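Local coordinates for protein 2-dehydro-3-deoxy-D-arabinonate dehydratase (Sulfolobus solfataricus, PDB 2Q1C) that catalyses the metal-dependent dehydration of 2-dehydro-3-deoxy-D-arabinonate to 2,5-dioxopentanoate, a step of pentose oxidation toward 2-oxoglutarate, at residues 142-147 against 208-213; 159-164 against 274-279; 164-169 against 180-185. One frame throughout, in Å; residues are numbered along the deposited sequence.

Interaction 1 (142-147 against 208-213). With CA (calcium ion), chain B; 2KT (2-ketobutyric acid), chain C.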
ATOM      1  N   PRO A 142      32.545   3.862  23.029  1.00 37.05           N
ATOM      2  CA  PRO A 142      32.053   2.887  22.063  1.00 36.86           C
ATOM      3  C   PRO A 142      32.381   1.463  22.509  1.00 36.70           C
ATOM      4  O   PRO A 142      33.452   1.220  23.074  1.00 36.79           O
ATOM      5  CB  PRO A 142      32.821   3.242  20.789  1.00 36.85           C
ATOM      6  CG  PRO A 142      34.107   3.831  21.269  1.00 36.83           C
ATOM      7  CD  PRO A 142      33.854   4.421  22.635  1.00 37.01           C
ATOM      8  N   GLU A 143      31.461   0.535  22.270  1.00 36.37           N
ATOM      9  CA  GLU A 143      31.687  -0.861  22.623  1.00 36.02           C
ATOM     10  C   GLU A 143      31.705  -1.740  21.370  1.00 35.76           C
ATOM     11  O   GLU A 143      30.648  -2.110  20.849  1.00 35.76           O
ATOM     12  CB  GLU A 143      30.659  -1.340  23.655  1.00 35.98           C
ATOM     13  CG  GLU A 143      30.740  -0.599  24.995  1.00 36.06           C
ATOM     14  CD  GLU A 143      29.819  -1.168  26.069  1.00 36.22           C
ATOM     15  OE1 GLU A 143      29.778  -0.596  27.180  1.00 36.56           O
ATOM     16  OE2 GLU A 143      29.134  -2.183  25.815  1.00 36.39           O
ATOM     17  N   PRO A 144      32.917  -2.048  20.865  1.00 35.50           N
ATOM     18  CA  PRO A 144      33.114  -2.871  19.669  1.00 35.25           C
ATOM     19  C   PRO A 144      32.677  -4.314  19.900  1.00 35.03           C
ATOM     20  O   PRO A 144      33.209  -4.990  20.786  1.00 35.02           O
ATOM     21  CB  PRO A 144      34.628  -2.792  19.433  1.00 35.21           C
ATOM     22  CG  PRO A 144      35.208  -2.459  20.753  1.00 35.29           C
ATOM     23  CD  PRO A 144      34.198  -1.596  21.437  1.00 35.46           C
ATOM     24  N   GLU A 145      31.705  -4.772  19.118  1.00 34.80           N
ATOM     25  CA  GLU A 145      31.098  -6.084  19.347  1.00 34.67           C
ATOM     26  C   GLU A 145      30.797  -6.852  18.065  1.00 34.57           C
ATOM     27  O   GLU A 145      30.517  -6.260  17.021  1.00 34.65           O
ATOM     28  CB  GLU A 145      29.812  -5.938  20.165  1.00 34.56           C
ATOM     29  CG  GLU A 145      30.007  -5.291  21.526  1.00 34.53           C
ATOM     30  CD  GLU A 145      28.732  -5.192  22.339  1.00 34.66           C
ATOM     31  OE1 GLU A 145      28.640  -4.268  23.175  1.00 34.38           O
ATOM     32  OE2 GLU A 145      27.828  -6.037  22.160  1.00 34.84           O
ATOM     33  N   LEU A 146      30.868  -8.177  18.159  1.00 34.46           N
ATOM     34  CA  LEU A 146      30.377  -9.057  17.108  1.00 34.39           C
ATOM     35  C   LEU A 146      28.873  -9.205  17.288  1.00 34.41           C
ATOM     36  O   LEU A 146      28.399  -9.494  18.388  1.00 34.44           O
ATOM     37  CB  LEU A 146      31.060 -10.428  17.176  1.00 34.42           C
ATOM     38  CG  LEU A 146      30.582 -11.542  16.234  1.00 34.32           C
ATOM     39  CD1 LEU A 146      30.910 -11.233  14.773  1.00 34.23           C
ATOM     40  CD2 LEU A 146      31.189 -12.869  16.646  1.00 34.26           C
ATOM     41  N   ALA A 147      28.128  -8.994  16.209  1.00 34.41           N
ATOM     42  CA  ALA A 147      26.674  -9.049  16.263  1.00 34.54           C
ATOM     43  C   ALA A 147      26.110 -10.075  15.285  1.00 34.64           C
ATOM     44  O   ALA A 147      26.635 -10.247  14.181  1.00 34.71           O
ATOM     45  CB  ALA A 147      26.085  -7.676  16.001  1.00 34.41           C
ATOM     46  N   ILE A 208      38.760  -8.493  16.757  1.00 48.84           N
ATOM     47  CA  ILE A 208      38.020  -7.242  16.897  1.00 48.57           C
ATOM     48  C   ILE A 208      38.986  -6.145  17.333  1.00 48.48           C
ATOM     49  O   ILE A 208      39.700  -6.313  18.319  1.00 48.51           O
ATOM     50  CB  ILE A 208      36.861  -7.367  17.923  1.00 48.60           C
ATOM     51  CG1 ILE A 208      35.938  -8.539  17.559  1.00 48.46           C
ATOM     52  CG2 ILE A 208      36.081  -6.049  18.024  1.00 48.50           C
ATOM     53  CD1 ILE A 208      34.852  -8.833  18.584  1.00 48.44           C
ATOM     54  N   THR A 209      39.000  -5.031  16.602  1.00 48.31           N
ATOM     55  CA  THR A 209      39.942  -3.937  16.862  1.00 48.08           C
ATOM     56  C   THR A 209      39.241  -2.583  16.919  1.00 47.96           C
ATOM     57  O   THR A 209      38.530  -2.209  15.988  1.00 47.91           O
ATOM     58  CB  THR A 209      41.062  -3.892  15.790  1.00 48.10           C
ATOM     59  OG1 THR A 209      41.651  -5.193  15.657  1.00 48.15           O
ATOM     60  CG2 THR A 209      42.146  -2.883  16.164  1.00 47.89           C
ATOM     61  N   LEU A 210      39.455  -1.856  18.014  1.00 47.86           N
ATOM     62  CA  LEU A 210      38.895  -0.515  18.193  1.00 47.76           C
ATOM     63  C   LEU A 210      39.957   0.574  18.019  1.00 47.85           C
ATOM     64  O   LEU A 210      41.085   0.435  18.498  1.00 47.90           O
ATOM     65  CB  LEU A 210      38.223  -0.390  19.569  1.00 47.68           C
ATOM     66  CG  LEU A 210      37.742   0.986  20.058  1.00 47.55           C
ATOM     67  CD1 LEU A 210      36.615   1.537  19.198  1.00 47.45           C
ATOM     68  CD2 LEU A 210      37.313   0.923  21.514  1.00 47.65           C
ATOM     69  N   LYS A 211      39.577   1.650  17.328  1.00 47.87           N
ATOM     70  CA  LYS A 211      40.423   2.829  17.140  1.00 47.88           C
ATOM     71  C   LYS A 211      39.595   4.110  17.247  1.00 47.79           C
ATOM     72  O   LYS A 211      38.658   4.317  16.474  1.00 47.86           O
ATOM     73  CB  LYS A 211      41.107   2.792  15.769  1.00 47.84           C
ATOM     74  CG  LYS A 211      42.335   1.900  15.678  1.00 48.07           C
ATOM     75  CD  LYS A 211      42.826   1.768  14.234  1.00 48.13           C
ATOM     76  CE  LYS A 211      43.441   3.067  13.718  1.00 48.45           C
ATOM     77  NZ  LYS A 211      43.903   2.952  12.305  1.00 48.68           N
ATOM     78  N   ILE A 212      39.936   4.964  18.208  1.00 47.66           N
ATOM     79  CA  ILE A 212      39.322   6.286  18.293  1.00 47.54           C
ATOM     80  C   ILE A 212      40.305   7.317  17.741  1.00 47.59           C
ATOM     81  O   ILE A 212      41.439   7.414  18.210  1.00 47.69           O
ATOM     82  CB  ILE A 212      38.899   6.648  19.733  1.00 47.47           C
ATOM     83  CG1 ILE A 212      38.081   5.510  20.353  1.00 47.49           C
ATOM     84  CG2 ILE A 212      38.101   7.956  19.744  1.00 47.35           C
ATOM     85  CD1 ILE A 212      37.930   5.593  21.866  1.00 47.49           C
ATOM     86  N   VAL A 213      39.864   8.073  16.735  1.00 47.53           N
ATOM     87  CA  VAL A 213      40.730   9.027  16.040  1.00 47.38           C
ATOM     88  C   VAL A 213      40.287  10.481  16.263  1.00 47.41           C
ATOM     89  O   VAL A 213      39.195  10.888  15.857  1.00 47.33           O
ATOM     90  CB  VAL A 213      40.856   8.691  14.524  1.00 47.32           C
ATOM     91  CG1 VAL A 213      41.658   9.759  13.788  1.00 47.32           C
ATOM     92  CG2 VAL A 213      41.502   7.327  14.333  1.00 46.89           C
TER
HETATM   93 CA    CA B 294      27.661  -3.795  25.265  1.00 37.26          CA
HETATM   94  C4  2KT C 295      26.775  -3.760  29.964  1.00 40.00           C
HETATM   95  C3  2KT C 295      27.381  -4.817  29.566  1.00 40.37           C
HETATM   96  C2  2KT C 295      27.801  -4.707  28.379  1.00 40.51           C
HETATM   97  O3  2KT C 295      27.281  -3.901  27.615  1.00 40.56           O
HETATM   98  C   2KT C 295      28.810  -5.473  27.937  1.00 40.51           C
HETATM   99  OXT 2KT C 295      29.350  -6.307  28.698  1.00 40.73           O
HETATM  100  O   2KT C 295      29.200  -5.341  26.753  1.00 40.36           O
HETATM  101  O   HOH W   1      26.489  -5.845  24.600  1.00 35.36           O
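The metal-binding segment of the FAH fold packs face to face on a second sheet here, with Pro-142, Pro-144 and Leu-146 meeting Ile-208, Leu-210 and Ile-212. No hydrogen bond crosses between the segments, and the strand axes of 144-147 and 208-213 approach to 7.4 Å at an angle of 143°, which is sheet-on-sheet packing and not strand pairing. Both proline rings cross the Leu-210 side chain at about a right angle. CG of Pro-144 rests 3.8 Å from CB of Leu-210, with CD2 of the same leucine also close to that ring, while CG of Pro-142 meets the other branch, CD1 of Leu-210, at 4.0 Å. Ile-208 sets its two branches on different residues: CG2, anti to the backbone N, touches CB of Pro-144 at 3.8 Å, and CD1 extends to CB of Leu-146 at 4.3 Å. The glutamates between these apolar residues start away from 208-213 and run extended to the calcium ion, Glu-143 through OE2 (2.2 Å) and Glu-145 through OE1 (2.4 Å). The segment 142-147 thus turns apolar residues one way and its metal-binding glutamates the other. Glu-145 OE2 receives a hydrogen bond from the metal-bound water and further bonds from Thr-253 OG1 and Gly-255 N, which together should limit rotation of the carboxylate; Glu-143 OE1 forms a salt bridge with Arg-89. Strand 144-150 lies between strands 156-164 and 250-253 in its own sheet, and strand 207-214 lies between strands 271-276 and 217-225 in the other.

Interaction 2 (159-164 against 274-279). With CA (calcium ion), chain B.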
ATOM      1  N   TYR A 159      26.463 -12.391  10.287  1.00 33.73           N
ATOM      2  CA  TYR A 159      27.273 -11.636  11.246  1.00 33.53           C
ATOM      3  C   TYR A 159      27.548 -10.217  10.757  1.00 33.24           C
ATOM      4  O   TYR A 159      27.618  -9.969   9.553  1.00 33.13           O
ATOM      5  CB  TYR A 159      28.610 -12.337  11.499  1.00 33.70           C
ATOM      6  CG  TYR A 159      28.501 -13.758  11.999  1.00 33.98           C
ATOM      7  CD1 TYR A 159      28.586 -14.046  13.362  1.00 34.18           C
ATOM      8  CD2 TYR A 159      28.327 -14.821  11.109  1.00 34.11           C
ATOM      9  CE1 TYR A 159      28.492 -15.352  13.827  1.00 34.15           C
ATOM     10  CE2 TYR A 159      28.229 -16.129  11.563  1.00 34.25           C
ATOM     11  CZ  TYR A 159      28.313 -16.387  12.922  1.00 34.19           C
ATOM     12  OH  TYR A 159      28.218 -17.681  13.373  1.00 34.42           O
ATOM     13  N   THR A 160      27.706  -9.294  11.702  1.00 32.98           N
ATOM     14  CA  THR A 160      28.101  -7.919  11.399  1.00 32.78           C
ATOM     15  C   THR A 160      28.892  -7.303  12.559  1.00 32.71           C
ATOM     16  O   THR A 160      28.940  -7.863  13.656  1.00 32.66           O
ATOM     17  CB  THR A 160      26.874  -7.028  11.031  1.00 32.81           C
ATOM     18  OG1 THR A 160      27.325  -5.769  10.510  1.00 32.68           O
ATOM     19  CG2 THR A 160      25.972  -6.788  12.242  1.00 32.62           C
ATOM     20  N   ILE A 161      29.523  -6.160  12.296  1.00 32.59           N
ATOM     21  CA  ILE A 161      30.171  -5.356  13.328  1.00 32.44           C
ATOM     22  C   ILE A 161      29.124  -4.425  13.931  1.00 32.40           C
ATOM     23  O   ILE A 161      28.386  -3.773  13.191  1.00 32.42           O
ATOM     24  CB  ILE A 161      31.306  -4.492  12.731  1.00 32.45           C
ATOM     25  CG1 ILE A 161      32.312  -5.358  11.965  1.00 32.40           C
ATOM     26  CG2 ILE A 161      31.995  -3.678  13.821  1.00 32.52           C
ATOM     27  CD1 ILE A 161      33.077  -4.608  10.892  1.00 32.48           C
ATOM     28  N   MET A 162      29.058  -4.351  15.259  1.00 32.27           N
ATOM     29  CA  MET A 162      28.159  -3.397  15.914  1.00 32.22           C
ATOM     30  C   MET A 162      28.850  -2.560  16.986  1.00 32.23           C
ATOM     31  O   MET A 162      29.652  -3.070  17.771  1.00 32.23           O
ATOM     32  CB  MET A 162      26.915  -4.091  16.489  1.00 32.29           C
ATOM     33  CG  MET A 162      25.955  -3.148  17.230  1.00 32.14           C
ATOM     34  SD  MET A 162      24.265  -3.740  17.417  1.00 32.13           S
ATOM     35  CE  MET A 162      23.612  -3.492  15.769  1.00 31.85           C
ATOM     36  N   ASP A 163      28.521  -1.269  17.001  1.00 32.27           N
ATOM     37  CA  ASP A 163      28.956  -0.357  18.049  1.00 32.40           C
ATOM     38  C   ASP A 163      27.796  -0.109  19.010  1.00 32.43           C
ATOM     39  O   ASP A 163      26.820   0.563  18.665  1.00 32.42           O
ATOM     40  CB  ASP A 163      29.449   0.964  17.441  1.00 32.52           C
ATOM     41  CG  ASP A 163      30.173   1.862  18.451  1.00 33.03           C
ATOM     42  OD1 ASP A 163      30.008   1.688  19.678  1.00 33.17           O
ATOM     43  OD2 ASP A 163      30.913   2.764  18.003  1.00 33.81           O
ATOM     44  N   ASP A 164      27.906  -0.674  20.209  1.00 32.49           N
ATOM     45  CA  ASP A 164      26.977  -0.391  21.295  1.00 32.56           C
ATOM     46  C   ASP A 164      27.490   0.840  22.044  1.00 32.72           C
ATOM     47  O   ASP A 164      28.319   0.733  22.950  1.00 32.79           O
ATOM     48  CB  ASP A 164      26.838  -1.616  22.213  1.00 32.44           C
ATOM     49  CG  ASP A 164      26.085  -1.318  23.508  1.00 32.37           C
ATOM     50  OD1 ASP A 164      25.307  -0.342  23.569  1.00 32.38           O
ATOM     51  OD2 ASP A 164      26.279  -2.072  24.481  1.00 32.16           O
ATOM     52  N   ILE A 274      36.004   0.362  13.823  1.00 42.73           N
ATOM     53  CA  ILE A 274      35.955  -0.992  14.375  1.00 42.38           C
ATOM     54  C   ILE A 274      36.138  -2.034  13.274  1.00 42.30           C
ATOM     55  O   ILE A 274      35.434  -2.013  12.264  1.00 42.28           O
ATOM     56  CB  ILE A 274      34.650  -1.266  15.168  1.00 42.34           C
ATOM     57  CG1 ILE A 274      34.378  -0.140  16.175  1.00 42.22           C
ATOM     58  CG2 ILE A 274      34.741  -2.618  15.879  1.00 42.26           C
ATOM     59  CD1 ILE A 274      32.973  -0.132  16.752  1.00 42.22           C
ATOM     60  N   THR A 275      37.089  -2.941  13.488  1.00 42.17           N
ATOM     61  CA  THR A 275      37.442  -3.965  12.510  1.00 42.04           C
ATOM     62  C   THR A 275      37.205  -5.366  13.068  1.00 41.99           C
ATOM     63  O   THR A 275      37.620  -5.674  14.185  1.00 42.00           O
ATOM     64  CB  THR A 275      38.926  -3.836  12.082  1.00 42.04           C
ATOM     65  OG1 THR A 275      39.198  -2.486  11.690  1.00 42.14           O
ATOM     66  CG2 THR A 275      39.255  -4.779  10.923  1.00 41.80           C
ATOM     67  N   ILE A 276      36.522  -6.202  12.287  1.00 41.86           N
ATOM     68  CA  ILE A 276      36.387  -7.624  12.596  1.00 41.73           C
ATOM     69  C   ILE A 276      36.756  -8.444  11.362  1.00 41.68           C
ATOM     70  O   ILE A 276      36.289  -8.161  10.259  1.00 41.67           O
ATOM     71  CB  ILE A 276      34.966  -7.998  13.102  1.00 41.76           C
ATOM     72  CG1 ILE A 276      34.621  -7.208  14.374  1.00 41.66           C
ATOM     73  CG2 ILE A 276      34.866  -9.510  13.359  1.00 41.77           C
ATOM     74  CD1 ILE A 276      33.217  -7.435  14.920  1.00 41.67           C
ATOM     75  N   SER A 277      37.601  -9.452  11.568  1.00 41.68           N
ATOM     76  CA  SER A 277      38.087 -10.323  10.494  1.00 41.72           C
ATOM     77  C   SER A 277      36.966 -10.833   9.595  1.00 41.70           C
ATOM     78  O   SER A 277      35.897 -11.212  10.079  1.00 41.79           O
ATOM     79  CB  SER A 277      38.856 -11.511  11.078  1.00 41.70           C
ATOM     80  OG  SER A 277      39.899 -11.076  11.931  1.00 41.96           O
ATOM     81  N   ASN A 278      37.223 -10.822   8.288  1.00 41.65           N
ATOM     82  CA  ASN A 278      36.297 -11.335   7.265  1.00 41.64           C
ATOM     83  C   ASN A 278      35.067 -10.460   6.991  1.00 41.45           C
ATOM     84  O   ASN A 278      34.394 -10.635   5.972  1.00 41.56           O
ATOM     85  CB  ASN A 278      35.883 -12.784   7.563  1.00 41.76           C
ATOM     86  CG  ASN A 278      37.077 -13.713   7.726  1.00 42.33           C
ATOM     87  OD1 ASN A 278      37.924 -13.819   6.837  1.00 42.92           O
ATOM     88  ND2 ASN A 278      37.146 -14.390   8.866  1.00 42.89           N
ATOM     89  N   ILE A 279      34.776  -9.526   7.893  1.00 41.09           N
ATOM     90  CA  ILE A 279      33.614  -8.654   7.739  1.00 40.73           C
ATOM     91  C   ILE A 279      34.018  -7.318   7.111  1.00 40.66           C
ATOM     92  O   ILE A 279      33.528  -6.960   6.039  1.00 40.60           O
ATOM     93  CB  ILE A 279      32.853  -8.455   9.080  1.00 40.73           C
ATOM     94  CG1 ILE A 279      32.414  -9.814   9.643  1.00 40.46           C
ATOM     95  CG2 ILE A 279      31.641  -7.538   8.887  1.00 40.54           C
ATOM     96  CD1 ILE A 279      31.901  -9.779  11.070  1.00 40.55           C
TER
HETATM   97 CA    CA B 294      27.661  -3.795  25.265  1.00 37.26          CA
HETATM   98  O   HOH W   1      26.489  -5.845  24.600  1.00 35.36           O
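With chi1 of -55° and chi2 of 155°, Ile-161 divides its branches among the isoleucines of 274-279: CG2, anti to the backbone N, faces Ile-274, while CG1, beside that N, turns to Ile-276 and carries CD1 on to Ile-279. CG2 of Ile-161 lies 3.6 Å from CG2 of Ile-274. CG1 sits against Ile-276, 3.7 Å from its CD1, and the terminal CD1 of Ile-161 reaches CG2 of Ile-279 at 3.8 Å. Each of the three partners slides past Ile-161 in the opposite direction, giving contact alongside the chains. At the two ends, CD1 of Ile-279 comes within 4.2 Å of CB of Tyr-159, whose ring leads away, and CD1 of Ile-274 meets CB of Asp-163 at 3.8 Å as those side chains cross nearly at right angles. Ile-279 is presented by the turn after strand 271-276, closed by a bond from Ile-279 N to Ile-276 O of 3.1 Å. Asp-164 takes no part in this packing. The axes of 159-164 and 274-276 approach to 7.8 Å at 154°, and with no hydrogen bond across the segments this identifies an apolar interface between two stacked sheets of the FAH fold, whose strand 156-164 runs on into the metal site.

Interaction 3 (164-169 against 180-185); sequences DVSARD and QSKIYA. With CA (calcium ion), chain B; 2KT (2-ketobutyric acid), chain C.
The backbone spans 164-167 and 181-184 run 115° apart, measured end to end between their CA atoms, and bring the CA atoms of Ala-167 and Ser-181 to 4.6 Å from each other at the metal and substrate site of this FAH-family enzyme. The backbone bond from Ala-167 N to Ser-181 O is 3.0 Å long and nearly straight at 175°. Ala-167 is both the centre of an inverse gamma turn and the N-cap of helix 168-173, while Ser-181 belongs to the last turn of helix 178-182; the bond therefore joins the start of one helix to the end of the other. CB of Ala-167 also packs on CB of Ser-181. Lys-182 is bent at chi2 (-85°) and extended beyond it; its side chain and that of Asp-164 cross at about a right angle, and NZ ends beside OD2. There NZ donates to Asp-164 OD2 as part of a salt bridge, to Ser-166 OG at 2.8 Å and to O3 of 2-ketobutyric acid at 3.0 Å. Without this amine, as with an alanine here, the ligand keto oxygen and Ser-166 OG would probably lose a donor and Asp-164 one of its cationic partners. Asp-164 OD1 has a second cation, Lys-118, whose NZ also bonds to Lys-182 O. Ile-183 and Ala-185 meet the second subunit, so segment 180-185 links the site to a subunit interface. OD2 of Asp-164 also binds the calcium ion, at 2.3 Å. Farther along, the Tyr-184 side chain crosses that of Val-165 at about a right angle, its OH beside CG1 of the valine and hydrogen-bonded to Ala-132 O.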
ATOM      1  N   ASP A 164      27.906  -0.674  20.209  1.00 32.49           N
ATOM      2  CA  ASP A 164      26.977  -0.391  21.295  1.00 32.56           C
ATOM      3  C   ASP A 164      27.490   0.840  22.044  1.00 32.72           C
ATOM      4  O   ASP A 164      28.319   0.733  22.950  1.00 32.79           O
ATOM      5  CB  ASP A 164      26.838  -1.616  22.213  1.00 32.44           C
ATOM      6  CG  ASP A 164      26.085  -1.318  23.508  1.00 32.37           C
ATOM      7  OD1 ASP A 164      25.307  -0.342  23.569  1.00 32.38           O
ATOM      8  OD2 ASP A 164      26.279  -2.072  24.481  1.00 32.16           O
ATOM      9  N   VAL A 165      27.004   2.011  21.644  1.00 32.96           N
ATOM     10  CA  VAL A 165      27.463   3.272  22.223  1.00 33.22           C
ATOM     11  C   VAL A 165      26.824   3.444  23.600  1.00 33.51           C
ATOM     12  O   VAL A 165      25.600   3.470  23.724  1.00 33.56           O
ATOM     13  CB  VAL A 165      27.150   4.477  21.292  1.00 33.22           C
ATOM     14  CG1 VAL A 165      27.824   5.741  21.791  1.00 33.04           C
ATOM     15  CG2 VAL A 165      27.595   4.178  19.858  1.00 33.10           C
ATOM     16  N   SER A 166      27.664   3.546  24.631  1.00 33.93           N
ATOM     17  CA  SER A 166      27.200   3.548  26.023  1.00 34.27           C
ATOM     18  C   SER A 166      27.680   4.769  26.810  1.00 34.47           C
ATOM     19  O   SER A 166      28.885   5.021  26.907  1.00 34.43           O
ATOM     20  CB  SER A 166      27.657   2.269  26.739  1.00 34.27           C
ATOM     21  OG  SER A 166      27.438   1.115  25.945  1.00 34.33           O
ATOM     22  N   ALA A 167      26.730   5.515  27.376  1.00 34.74           N
ATOM     23  CA  ALA A 167      27.035   6.644  28.255  1.00 34.94           C
ATOM     24  C   ALA A 167      27.447   6.117  29.629  1.00 35.26           C
ATOM     25  O   ALA A 167      26.655   6.122  30.578  1.00 35.31           O
ATOM     26  CB  ALA A 167      25.840   7.577  28.362  1.00 34.77           C
ATOM     27  N   ARG A 168      28.702   5.679  29.717  1.00 35.61           N
ATOM     28  CA  ARG A 168      29.227   4.939  30.868  1.00 35.93           C
ATOM     29  C   ARG A 168      29.126   5.643  32.222  1.00 36.20           C
ATOM     30  O   ARG A 168      29.044   4.981  33.260  1.00 36.25           O
ATOM     31  CB  ARG A 168      30.676   4.523  30.608  1.00 35.92           C
ATOM     32  CG  ARG A 168      30.841   3.407  29.583  1.00 36.30           C
ATOM     33  CD  ARG A 168      30.322   2.072  30.105  1.00 36.84           C
ATOM     34  NE  ARG A 168      30.956   1.696  31.366  1.00 37.68           N
ATOM     35  CZ  ARG A 168      32.139   1.095  31.464  1.00 38.40           C
ATOM     36  NH1 ARG A 168      32.833   0.788  30.374  1.00 38.33           N
ATOM     37  NH2 ARG A 168      32.633   0.803  32.660  1.00 39.01           N
ATOM     38  N   ASP A 169      29.138   6.973  32.212  1.00 36.51           N
ATOM     39  CA  ASP A 169      29.062   7.741  33.455  1.00 36.86           C
ATOM     40  C   ASP A 169      27.697   7.634  34.136  1.00 37.08           C
ATOM     41  O   ASP A 169      27.612   7.641  35.365  1.00 37.21           O
ATOM     42  CB  ASP A 169      29.458   9.208  33.230  1.00 36.80           C
ATOM     43  CG  ASP A 169      28.572   9.916  32.218  1.00 36.97           C
ATOM     44  OD1 ASP A 169      28.244   9.316  31.168  1.00 36.80           O
ATOM     45  OD2 ASP A 169      28.215  11.087  32.472  1.00 36.94           O
ATOM     46  N   GLN A 180      18.735   4.573  29.948  1.00 35.87           N
ATOM     47  CA  GLN A 180      19.023   5.946  29.522  1.00 35.74           C
ATOM     48  C   GLN A 180      20.420   6.055  28.908  1.00 35.52           C
ATOM     49  O   GLN A 180      20.640   6.839  27.984  1.00 35.51           O
ATOM     50  CB  GLN A 180      18.880   6.928  30.689  1.00 35.70           C
ATOM     51  CG  GLN A 180      17.463   7.063  31.231  1.00 35.86           C
ATOM     52  CD  GLN A 180      17.335   8.150  32.283  1.00 35.88           C
ATOM     53  OE1 GLN A 180      17.505   9.335  31.994  1.00 36.28           O
ATOM     54  NE2 GLN A 180      17.020   7.752  33.510  1.00 36.13           N
ATOM     55  N   SER A 181      21.348   5.251  29.423  1.00 35.19           N
ATOM     56  CA  SER A 181      22.730   5.250  28.960  1.00 34.93           C
ATOM     57  C   SER A 181      22.912   4.520  27.628  1.00 34.77           C
ATOM     58  O   SER A 181      23.907   4.739  26.930  1.00 34.77           O
ATOM     59  CB  SER A 181      23.640   4.619  30.018  1.00 34.95           C
ATOM     60  OG  SER A 181      23.531   3.206  30.019  1.00 34.95           O
ATOM     61  N   LYS A 182      21.952   3.664  27.282  1.00 34.52           N
ATOM     62  CA  LYS A 182      22.083   2.770  26.127  1.00 34.23           C
ATOM     63  C   LYS A 182      21.145   3.099  24.965  1.00 34.06           C
ATOM     64  O   LYS A 182      21.493   2.865  23.809  1.00 34.05           O
ATOM     65  CB  LYS A 182      21.873   1.311  26.553  1.00 34.25           C
ATOM     66  CG  LYS A 182      22.954   0.734  27.464  1.00 34.19           C
ATOM     67  CD  LYS A 182      24.133   0.188  26.678  1.00 34.21           C
ATOM     68  CE  LYS A 182      25.014  -0.682  27.555  1.00 34.31           C
ATOM     69  NZ  LYS A 182      26.199  -1.201  26.817  1.00 34.71           N
ATOM     70  N   ILE A 183      19.961   3.628  25.274  1.00 33.83           N
ATOM     71  CA  ILE A 183      18.903   3.823  24.273  1.00 33.55           C
ATOM     72  C   ILE A 183      18.632   5.305  23.990  1.00 33.37           C
ATOM     73  O   ILE A 183      17.999   5.993  24.797  1.00 33.42           O
ATOM     74  CB  ILE A 183      17.574   3.117  24.695  1.00 33.60           C
ATOM     75  CG1 ILE A 183      17.839   1.672  25.143  1.00 33.52           C
ATOM     76  CG2 ILE A 183      16.540   3.178  23.561  1.00 33.46           C
ATOM     77  CD1 ILE A 183      16.691   1.020  25.899  1.00 33.56           C
ATOM     78  N   TYR A 184      19.111   5.779  22.839  1.00 33.00           N
ATOM     79  CA  TYR A 184      18.890   7.162  22.393  1.00 32.65           C
ATOM     80  C   TYR A 184      19.150   7.306  20.892  1.00 32.41           C
ATOM     81  O   TYR A 184      19.534   6.341  20.232  1.00 32.36           O
ATOM     82  CB  TYR A 184      19.749   8.151  23.199  1.00 32.64           C
ATOM     83  CG  TYR A 184      21.236   7.855  23.186  1.00 32.61           C
ATOM     84  CD1 TYR A 184      22.070   8.431  22.229  1.00 32.68           C
ATOM     85  CD2 TYR A 184      21.808   7.010  24.134  1.00 32.49           C
ATOM     86  CE1 TYR A 184      23.433   8.167  22.211  1.00 32.41           C
ATOM     87  CE2 TYR A 184      23.174   6.736  24.124  1.00 32.45           C
ATOM     88  CZ  TYR A 184      23.979   7.320  23.159  1.00 32.57           C
ATOM     89  OH  TYR A 184      25.331   7.062  23.139  1.00 32.61           O
ATOM     90  N   ALA A 185      18.934   8.506  20.358  1.00 32.17           N
ATOM     91  CA  ALA A 185      19.183   8.778  18.939  1.00 31.92           C
ATOM     92  C   ALA A 185      20.671   8.662  18.613  1.00 31.73           C
ATOM     93  O   ALA A 185      21.498   9.360  19.196  1.00 31.69           O
ATOM     94  CB  ALA A 185      18.657  10.153  18.555  1.00 31.87           C
TER
HETATM   95 CA    CA B 294      27.661  -3.795  25.265  1.00 37.26          CA
HETATM   96  C4  2KT C 295      26.775  -3.760  29.964  1.00 40.00           C
HETATM   97  C3  2KT C 295      27.381  -4.817  29.566  1.00 40.37           C
HETATM   98  C2  2KT C 295      27.801  -4.707  28.379  1.00 40.51           C
HETATM   99  O3  2KT C 295      27.281  -3.901  27.615  1.00 40.56           O
HETATM  100  C   2KT C 295      28.810  -5.473  27.937  1.00 40.51           C
HETATM  101  OXT 2KT C 295      29.350  -6.307  28.698  1.00 40.73           O
HETATM  102  O   2KT C 295      29.200  -5.341  26.753  1.00 40.36           O
HETATM  103  O   HOH W   1      26.489  -5.845  24.600  1.00 35.36           O

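In the fold
Interactions 1 and 2 lie with centres 8 Å apart and join the same two sheets: strands 144-150 and 156-164 are neighbours in one, 207-214 and 271-276 in the other. A probable backbone hydrogen bond runs within each pair, Ala-147 O with Thr-160 N and Thr-209 N with Thr-275 O. Along the chain their segments alternate, whereas interaction 3 is nested inside the loops closed by both. Its centre is 15 Å from interaction 1 and 19 Å from interaction 2, with which it shares Asp-164. The apolar sheet interface thus backs segments that deliver Glu-143, Glu-145 and Asp-164 to one calcium ion, and interaction 3 adds the substrate-binding lysine.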